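Local coordinates for cell surface protein (Faecalibacterium prausnitzii A2-165, PDB 4GT6) that is a leucine-rich-repeat cell surface protein of unestablished function, whose repeat region described here probably binds other proteins outside the cell, at residues I293-R298 / S305-C310; A268-P273 / G282-C287. All coordinates share one frame; numbering follows the deposited sequence.

Contact 1. Residues I293-R298 / S305-C310; sequences IEFSSR and SVFAGC. With NA (sodium ion), chain R.
Within the hydrophobic core of a BspA-type leucine-rich repeat coil, Phe307 reaches from the turns of 305-310 to meet Ile293 and Phe295 on and just after strand 292-294. The segments bury 125 Å² between them (both sides summed), all on these three residues. Phe307 CG lies anti to its carbonyl carbon (chi1 -61°), which sends the ring inward, its far end leading. Two corners of that end are met obliquely, from the same side of the ring plane: Ile293 CD1 lies 3.7 Å from Phe307 CE1, and Phe295 CZ 3.8 Å from Phe307 CE2. The two phenylalanines meet rim to rim, neither over the other's face, with centroids 6.0 Å apart and planes at 82°. Ile293 uses both branches: while CD1 touches Phe307, CG2 sits 3.7 Å above the plane of the Phe295 ring, over its centre, covers that face and limits how the ring can turn. A branched aliphatic chain suits this place because it packs on two rings at once. Cutting Phe307 back to an alanine is likely to open a gap between strand and turns, with the ends of Ile293 and Phe295 deprived of their apolar partner. Past the strand, Ser296 OG accepts a nearly straight bond from Arg298 N (3.0 Å, 167°), making an ST turn. Next to it the carbonyl Ser297 O binds the sodium ion at 2.4 Å, alongside four waters and Glu320 O. One of these waters also donates to Ser296 O at 2.9 Å. In this protein's BspA-type repeats, a short parallel strand and facing turns enclose such an apolar core.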
ATOM      1  N   ILE A 293      -9.398  24.819  -7.407  1.00 21.83           N
ATOM      2  CA  ILE A 293      -9.976  24.072  -6.294  1.00 21.70           C
ATOM      3  C   ILE A 293     -11.083  24.913  -5.667  1.00 24.93           C
ATOM      4  O   ILE A 293     -10.826  26.054  -5.288  1.00 25.21           O
ATOM      5  CB  ILE A 293      -8.906  23.684  -5.221  1.00 26.08           C
ATOM      6  CG1 ILE A 293      -7.784  22.826  -5.820  1.00 27.92           C
ATOM      7  CG2 ILE A 293      -9.570  22.947  -4.018  1.00 26.19           C
ATOM      8  CD1 ILE A 293      -6.450  23.397  -5.602  1.00 40.13           C
ATOM      9  N   GLU A 294     -12.300  24.357  -5.577  1.00 20.73           N
ATOM     10  CA  GLU A 294     -13.439  24.971  -4.894  1.00 20.72           C
ATOM     11  C   GLU A 294     -13.639  24.149  -3.626  1.00 23.25           C
ATOM     12  O   GLU A 294     -13.935  22.955  -3.694  1.00 21.87           O
ATOM     13  CB  GLU A 294     -14.680  24.981  -5.795  1.00 22.71           C
ATOM     14  CG  GLU A 294     -15.882  25.697  -5.195  1.00 34.20           C
ATOM     15  CD  GLU A 294     -17.052  25.916  -6.136  1.00 56.73           C
ATOM     16  OE1 GLU A 294     -16.823  26.079  -7.358  1.00 46.33           O
ATOM     17  OE2 GLU A 294     -18.203  25.956  -5.641  1.00 60.18           O
ATOM     18  N   PHE A 295     -13.394  24.766  -2.475  1.00 19.30           N
ATOM     19  CA  PHE A 295     -13.457  24.097  -1.197  1.00 17.69           C
ATOM     20  C   PHE A 295     -14.840  24.039  -0.617  1.00 20.71           C
ATOM     21  O   PHE A 295     -15.643  24.937  -0.841  1.00 22.28           O
ATOM     22  CB  PHE A 295     -12.577  24.859  -0.186  1.00 19.50           C
ATOM     23  CG  PHE A 295     -11.097  24.768  -0.458  1.00 20.71           C
ATOM     24  CD1 PHE A 295     -10.364  23.664  -0.037  1.00 23.13           C
ATOM     25  CD2 PHE A 295     -10.436  25.788  -1.139  1.00 23.87           C
ATOM     26  CE1 PHE A 295      -8.989  23.577  -0.292  1.00 23.85           C
ATOM     27  CE2 PHE A 295      -9.055  25.713  -1.371  1.00 25.91           C
ATOM     28  CZ  PHE A 295      -8.340  24.617  -0.934  1.00 23.37           C
ATOM     29  N   SER A 296     -15.061  23.043   0.251  1.00 16.06           N
ATOM     30  CA  SER A 296     -16.242  22.937   1.077  1.00 15.74           C
ATOM     31  C   SER A 296     -16.199  24.056   2.135  1.00 20.63           C
ATOM     32  O   SER A 296     -15.110  24.343   2.666  1.00 20.16           O
ATOM     33  CB  SER A 296     -16.236  21.588   1.782  1.00 18.27           C
ATOM     34  OG  SER A 296     -17.140  21.640   2.876  1.00 21.01           O
ATOM     35  N   SER A 297     -17.369  24.608   2.509  1.00 17.24           N
ATOM     36  CA  SER A 297     -17.439  25.634   3.560  1.00 18.40           C
ATOM     37  C   SER A 297     -17.323  25.009   4.971  1.00 21.89           C
ATOM     38  O   SER A 297     -17.316  25.748   5.955  1.00 22.19           O
ATOM     39  CB  SER A 297     -18.758  26.406   3.451  1.00 22.27           C
ATOM     40  OG  SER A 297     -19.842  25.543   3.770  1.00 25.58           O
ATOM     41  N   ARG A 298     -17.283  23.654   5.079  1.00 17.51           N
ATOM     42  CA  ARG A 298     -17.289  22.989   6.391  1.00 17.59           C
ATOM     43  C   ARG A 298     -15.949  22.341   6.781  1.00 20.54           C
ATOM     44  O   ARG A 298     -15.830  21.792   7.881  1.00 20.74           O
ATOM     45  CB  ARG A 298     -18.441  21.969   6.473  1.00 20.36           C
ATOM     46  CG  ARG A 298     -19.809  22.698   6.503  1.00 26.66           C
ATOM     47  CD  ARG A 298     -21.012  21.774   6.548  1.00 41.24           C
ATOM     48  NE  ARG A 298     -21.103  21.009   7.791  1.00 52.54           N
ATOM     49  CZ  ARG A 298     -21.528  19.751   7.869  1.00 68.04           C
ATOM     50  NH1 ARG A 298     -21.873  19.090   6.769  1.00 58.05           N
ATOM     51  NH2 ARG A 298     -21.586  19.135   9.043  1.00 49.01           N
ATOM     52  N   SER A 305       0.735  17.881   3.648  1.00 18.09           N
ATOM     53  CA  SER A 305       1.040  17.628   2.228  1.00 18.64           C
ATOM     54  C   SER A 305      -0.200  17.631   1.314  1.00 19.72           C
ATOM     55  O   SER A 305      -0.137  17.041   0.232  1.00 19.76           O
ATOM     56  CB  SER A 305       1.739  16.273   2.070  1.00 22.56           C
ATOM     57  OG  SER A 305       2.918  16.149   2.844  1.00 23.31           O
ATOM     58  N   VAL A 306      -1.297  18.305   1.714  1.00 14.62           N
ATOM     59  CA  VAL A 306      -2.572  18.233   0.956  1.00 14.53           C
ATOM     60  C   VAL A 306      -2.387  18.593  -0.550  1.00 16.88           C
ATOM     61  O   VAL A 306      -2.922  17.881  -1.396  1.00 16.42           O
ATOM     62  CB  VAL A 306      -3.745  19.010   1.617  1.00 18.45           C
ATOM     63  CG1 VAL A 306      -3.429  20.495   1.823  1.00 18.32           C
ATOM     64  CG2 VAL A 306      -5.068  18.798   0.858  1.00 17.99           C
ATOM     65  N   PHE A 307      -1.635  19.650  -0.866  1.00 16.37           N
ATOM     66  CA  PHE A 307      -1.364  20.076  -2.242  1.00 17.47           C
ATOM     67  C   PHE A 307       0.131  20.090  -2.532  1.00 21.79           C
ATOM     68  O   PHE A 307       0.567  20.784  -3.444  1.00 22.06           O
ATOM     69  CB  PHE A 307      -1.981  21.465  -2.514  1.00 19.45           C
ATOM     70  CG  PHE A 307      -3.481  21.475  -2.356  1.00 19.11           C
ATOM     71  CD1 PHE A 307      -4.299  20.800  -3.262  1.00 20.02           C
ATOM     72  CD2 PHE A 307      -4.083  22.178  -1.316  1.00 19.99           C
ATOM     73  CE1 PHE A 307      -5.691  20.788  -3.100  1.00 20.20           C
ATOM     74  CE2 PHE A 307      -5.472  22.166  -1.155  1.00 21.69           C
ATOM     75  CZ  PHE A 307      -6.267  21.470  -2.043  1.00 19.79           C
ATOM     76  N   ALA A 308       0.919  19.296  -1.801  1.00 19.18           N
ATOM     77  CA  ALA A 308       2.355  19.223  -2.052  1.00 20.13           C
ATOM     78  C   ALA A 308       2.608  18.757  -3.506  1.00 26.31           C
ATOM     79  O   ALA A 308       1.924  17.839  -3.985  1.00 24.44           O
ATOM     80  CB  ALA A 308       3.016  18.270  -1.050  1.00 21.04           C
ATOM     81  N   GLY A 309       3.514  19.440  -4.207  1.00 24.18           N
ATOM     82  CA  GLY A 309       3.874  19.100  -5.587  1.00 24.75           C
ATOM     83  C   GLY A 309       2.833  19.458  -6.640  1.00 27.17           C
ATOM     84  O   GLY A 309       2.880  18.944  -7.767  1.00 27.34           O
ATOM     85  N   CYS A 310       1.885  20.338  -6.293  1.00 20.81           N
ATOM     86  CA  CYS A 310       0.887  20.777  -7.267  1.00 20.54           C
ATOM     87  C   CYS A 310       1.486  21.971  -8.020  1.00 24.60           C
ATOM     88  O   CYS A 310       1.209  23.138  -7.742  1.00 22.85           O
ATOM     89  CB  CYS A 310      -0.451  21.083  -6.608  1.00 20.69           C
ATOM     90  SG  CYS A 310      -1.332  19.588  -6.063  1.00 23.89           S
TER
HETATM   91 NA    NA R 916     -15.630  27.408   6.243  1.00 29.74          NA
HETATM   92  O   HOH W   1     -14.196  25.814   5.019  1.00 19.69           O
HETATM   93  O   HOH W   2     -15.002  26.090   8.199  1.00 20.53           O
HETATM   94  O   HOH W   3     -17.162  28.731   7.625  1.00 27.31           O
HETATM   95  O   HOH W   4     -16.164  28.821   4.350  0.67 20.01           O

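Contact 2. Residues A268-P273 / G282-C287; sequences ASVKMP and GAFMNC. With EDO (1,2-ethanediol), chain I.
Val270 overlaps the far end of the Phe284 ring, its CG1 lying 3.8 Å from Phe284 CE1 and its CG2 4.0 Å from the same carbon. With CG1 between the backbone N and the carbonyl carbon (chi1 63°), both methyls can rest against that one ring atom, which suits a beta-branched residue on a strand. Met272, deposited as selenomethionine, reaches the other corner of the ring's end, obliquely and from the same side of the plane: its chain runs extended through CG and SE until CE stands 4.3 Å from Phe284 CE2, a flexible chain's looser touch. This is the buried interior of one leucine-rich repeat coil, strand 269-271 on one wall and the turns of 282-287 on the other. Two successive beta turns, type I from Gly282 to Met285 and type II from Phe284 to Cys287, bend the chain around Phe284; Met285 N bonds to Gly282 O at 3.2 Å across the first. Gly282 has a positive phi, which favours glycine, and a CB there would crowd the selenium of Met285, also selenomethionine. Phe284 also stacks on Phe261, while Met272 packs on Ile256 and Ile293, filling the core toward strands 253-256 and 292-294.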
ATOM      1  N   ALA A 268      -7.539  18.925 -13.647  1.00 18.02           N
ATOM      2  CA  ALA A 268      -7.192  20.358 -13.638  1.00 18.90           C
ATOM      3  C   ALA A 268      -8.081  21.179 -12.696  1.00 22.14           C
ATOM      4  O   ALA A 268      -7.670  22.247 -12.237  1.00 21.38           O
ATOM      5  CB  ALA A 268      -7.286  20.930 -15.056  1.00 20.68           C
ATOM      6  N   SER A 269      -9.293  20.686 -12.411  1.00 18.42           N
ATOM      7  CA  SER A 269     -10.242  21.422 -11.587  1.00 18.25           C
ATOM      8  C   SER A 269     -10.998  20.474 -10.681  1.00 21.06           C
ATOM      9  O   SER A 269     -11.500  19.473 -11.161  1.00 20.61           O
ATOM     10  CB  SER A 269     -11.224  22.165 -12.494  1.00 22.51           C
ATOM     11  OG  SER A 269     -12.208  22.855 -11.742  1.00 33.84           O
ATOM     12  N   VAL A 270     -11.105  20.790  -9.389  1.00 17.15           N
ATOM     13  CA  VAL A 270     -11.885  19.940  -8.487  1.00 17.05           C
ATOM     14  C   VAL A 270     -12.874  20.826  -7.711  1.00 20.70           C
ATOM     15  O   VAL A 270     -12.541  21.960  -7.352  1.00 19.22           O
ATOM     16  CB  VAL A 270     -11.008  19.046  -7.558  1.00 21.88           C
ATOM     17  CG1 VAL A 270     -10.142  19.868  -6.598  1.00 22.21           C
ATOM     18  CG2 VAL A 270     -11.849  18.007  -6.800  1.00 21.81           C
ATOM     19  N   LYS A 271     -14.096  20.301  -7.472  1.00 17.22           N
ATOM     20  CA  LYS A 271     -15.115  21.013  -6.705  0.50 17.20           C
ATOM     21  C   LYS A 271     -15.592  20.114  -5.578  1.00 21.00           C
ATOM     22  O   LYS A 271     -15.860  18.935  -5.802  1.00 19.46           O
ATOM     23  CB  LYS A 271     -16.272  21.485  -7.600  0.50 19.80           C
ATOM     24  CG  LYS A 271     -15.816  22.605  -8.527  0.50 28.80           C
ATOM     25  CD  LYS A 271     -16.864  23.094  -9.508  0.50 38.64           C
ATOM     26  CE  LYS A 271     -16.276  24.103 -10.471  0.50 43.11           C
ATOM     27  NZ  LYS A 271     -15.668  25.272  -9.773  0.50 49.84           N
HETATM   28  N   MSE A 272     -15.618  20.653  -4.352  1.00 20.05           N
HETATM   29  CA  MSE A 272     -16.048  19.914  -3.153  1.00 19.24           C
HETATM   30  C   MSE A 272     -17.427  20.369  -2.735  1.00 22.69           C
HETATM   31  O   MSE A 272     -17.622  21.577  -2.640  1.00 22.81           O
HETATM   32  CB  MSE A 272     -15.116  20.179  -1.943  1.00 20.71           C
HETATM   33  CG  MSE A 272     -13.730  19.770  -2.120  1.00 26.63           C
HETATM   34 SE   MSE A 272     -12.876  20.140  -0.425  0.75 31.64          SE
HETATM   35  CE  MSE A 272     -11.155  20.404  -1.276  1.00 28.36           C
ATOM     36  N   PRO A 273     -18.343  19.442  -2.361  1.00 18.86           N
ATOM     37  CA  PRO A 273     -19.623  19.866  -1.798  1.00 18.50           C
ATOM     38  C   PRO A 273     -19.425  20.286  -0.340  1.00 20.25           C
ATOM     39  O   PRO A 273     -18.439  19.847   0.298  1.00 17.23           O
ATOM     40  CB  PRO A 273     -20.478  18.586  -1.899  1.00 20.03           C
ATOM     41  CG  PRO A 273     -19.489  17.481  -1.672  1.00 23.10           C
ATOM     42  CD  PRO A 273     -18.202  17.966  -2.341  1.00 19.38           C
ATOM     43  N   GLY A 282      -2.230  14.396   2.334  1.00 14.96           N
ATOM     44  CA  GLY A 282      -1.793  14.261   0.945  1.00 15.93           C
ATOM     45  C   GLY A 282      -2.901  13.924  -0.035  1.00 17.83           C
ATOM     46  O   GLY A 282      -2.643  13.296  -1.064  1.00 17.60           O
ATOM     47  N   ALA A 283      -4.123  14.382   0.241  1.00 15.39           N
ATOM     48  CA  ALA A 283      -5.262  14.058  -0.615  1.00 14.74           C
ATOM     49  C   ALA A 283      -5.025  14.420  -2.078  1.00 16.81           C
ATOM     50  O   ALA A 283      -5.419  13.648  -2.925  1.00 17.62           O
ATOM     51  CB  ALA A 283      -6.514  14.735  -0.112  1.00 14.47           C
ATOM     52  N   PHE A 284      -4.379  15.559  -2.380  1.00 13.66           N
ATOM     53  CA  PHE A 284      -4.147  15.994  -3.770  1.00 14.04           C
ATOM     54  C   PHE A 284      -2.658  16.141  -4.057  1.00 20.12           C
ATOM     55  O   PHE A 284      -2.271  16.880  -4.964  1.00 20.73           O
ATOM     56  CB  PHE A 284      -4.863  17.336  -4.033  1.00 16.29           C
ATOM     57  CG  PHE A 284      -6.365  17.243  -3.920  1.00 16.41           C
ATOM     58  CD1 PHE A 284      -7.140  16.896  -5.021  1.00 18.19           C
ATOM     59  CD2 PHE A 284      -7.004  17.499  -2.714  1.00 17.11           C
ATOM     60  CE1 PHE A 284      -8.532  16.813  -4.913  1.00 18.82           C
ATOM     61  CE2 PHE A 284      -8.391  17.393  -2.601  1.00 20.26           C
ATOM     62  CZ  PHE A 284      -9.146  17.044  -3.700  1.00 18.17           C
HETATM   63  N   MSE A 285      -1.825  15.391  -3.358  1.00 17.19           N
HETATM   64  CA  MSE A 285      -0.401  15.570  -3.563  1.00 17.69           C
HETATM   65  C   MSE A 285       0.085  15.067  -4.942  1.00 21.68           C
HETATM   66  O   MSE A 285      -0.441  14.098  -5.489  1.00 21.76           O
HETATM   67  CB  MSE A 285       0.421  15.004  -2.413  1.00 21.27           C
HETATM   68  CG  MSE A 285       0.551  13.531  -2.356  1.00 27.83           C
HETATM   69 SE   MSE A 285       1.826  13.132  -0.890  0.75 36.15          SE
HETATM   70  CE  MSE A 285       3.414  14.078  -1.423  1.00 33.40           C
ATOM     71  N   ASN A 286       1.034  15.813  -5.526  1.00 20.08           N
ATOM     72  CA  ASN A 286       1.641  15.533  -6.831  1.00 20.53           C
ATOM     73  C   ASN A 286       0.596  15.481  -7.963  1.00 24.60           C
ATOM     74  O   ASN A 286       0.668  14.598  -8.819  1.00 26.25           O
ATOM     75  CB  ASN A 286       2.465  14.238  -6.775  1.00 22.76           C
ATOM     76  CG  ASN A 286       3.616  14.354  -5.811  1.00 34.36           C
ATOM     77  OD1 ASN A 286       4.311  15.365  -5.772  1.00 28.72           O
ATOM     78  ND2 ASN A 286       3.813  13.349  -4.987  1.00 25.16           N
ATOM     79  N   CYS A 287      -0.370  16.430  -7.968  1.00 19.90           N
ATOM     80  CA  CYS A 287      -1.340  16.591  -9.066  1.00 19.39           C
ATOM     81  C   CYS A 287      -0.780  17.715  -9.933  1.00 24.32           C
ATOM     82  O   CYS A 287      -0.996  18.880  -9.597  1.00 23.62           O
ATOM     83  CB  CYS A 287      -2.731  16.911  -8.527  1.00 18.53           C
ATOM     84  SG  CYS A 287      -3.563  15.482  -7.795  1.00 20.74           S
TER
HETATM   85  C1  EDO I 907     -18.575  24.874  -2.435  1.00 62.68           C
HETATM   86  O1  EDO I 907     -19.154  23.738  -1.811  1.00 59.39           O
HETATM   87  C2  EDO I 907     -19.103  26.181  -1.778  1.00 64.31           C
HETATM   88  O2  EDO I 907     -18.668  26.263  -0.427  1.00 64.13           O

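How the contacts relate
Contacts 1 and 2 follow one another along the chain and stack side by side, their centres about 6 Å apart, as equivalent parts of consecutive solenoid coils. Strands 269-271 and 292-294 are parallel neighbours in one sheet, and on its outer surface Lys271 NZ makes a salt bridge of 2.8 Å with Glu294 OE1. At the opposite wall Asn286 N and Ala308 O, 2.7 Å apart, probably form a hydrogen bond between the turns. Inside, the Phe284 and Phe307 rings meet with planes at about 20°, continuing the row of core aromatics. The sodium ion sits beyond the core of contact 1, on Ser297 O in the loop after its strand, and about 10 Å from the Met272 side chain of contact 2.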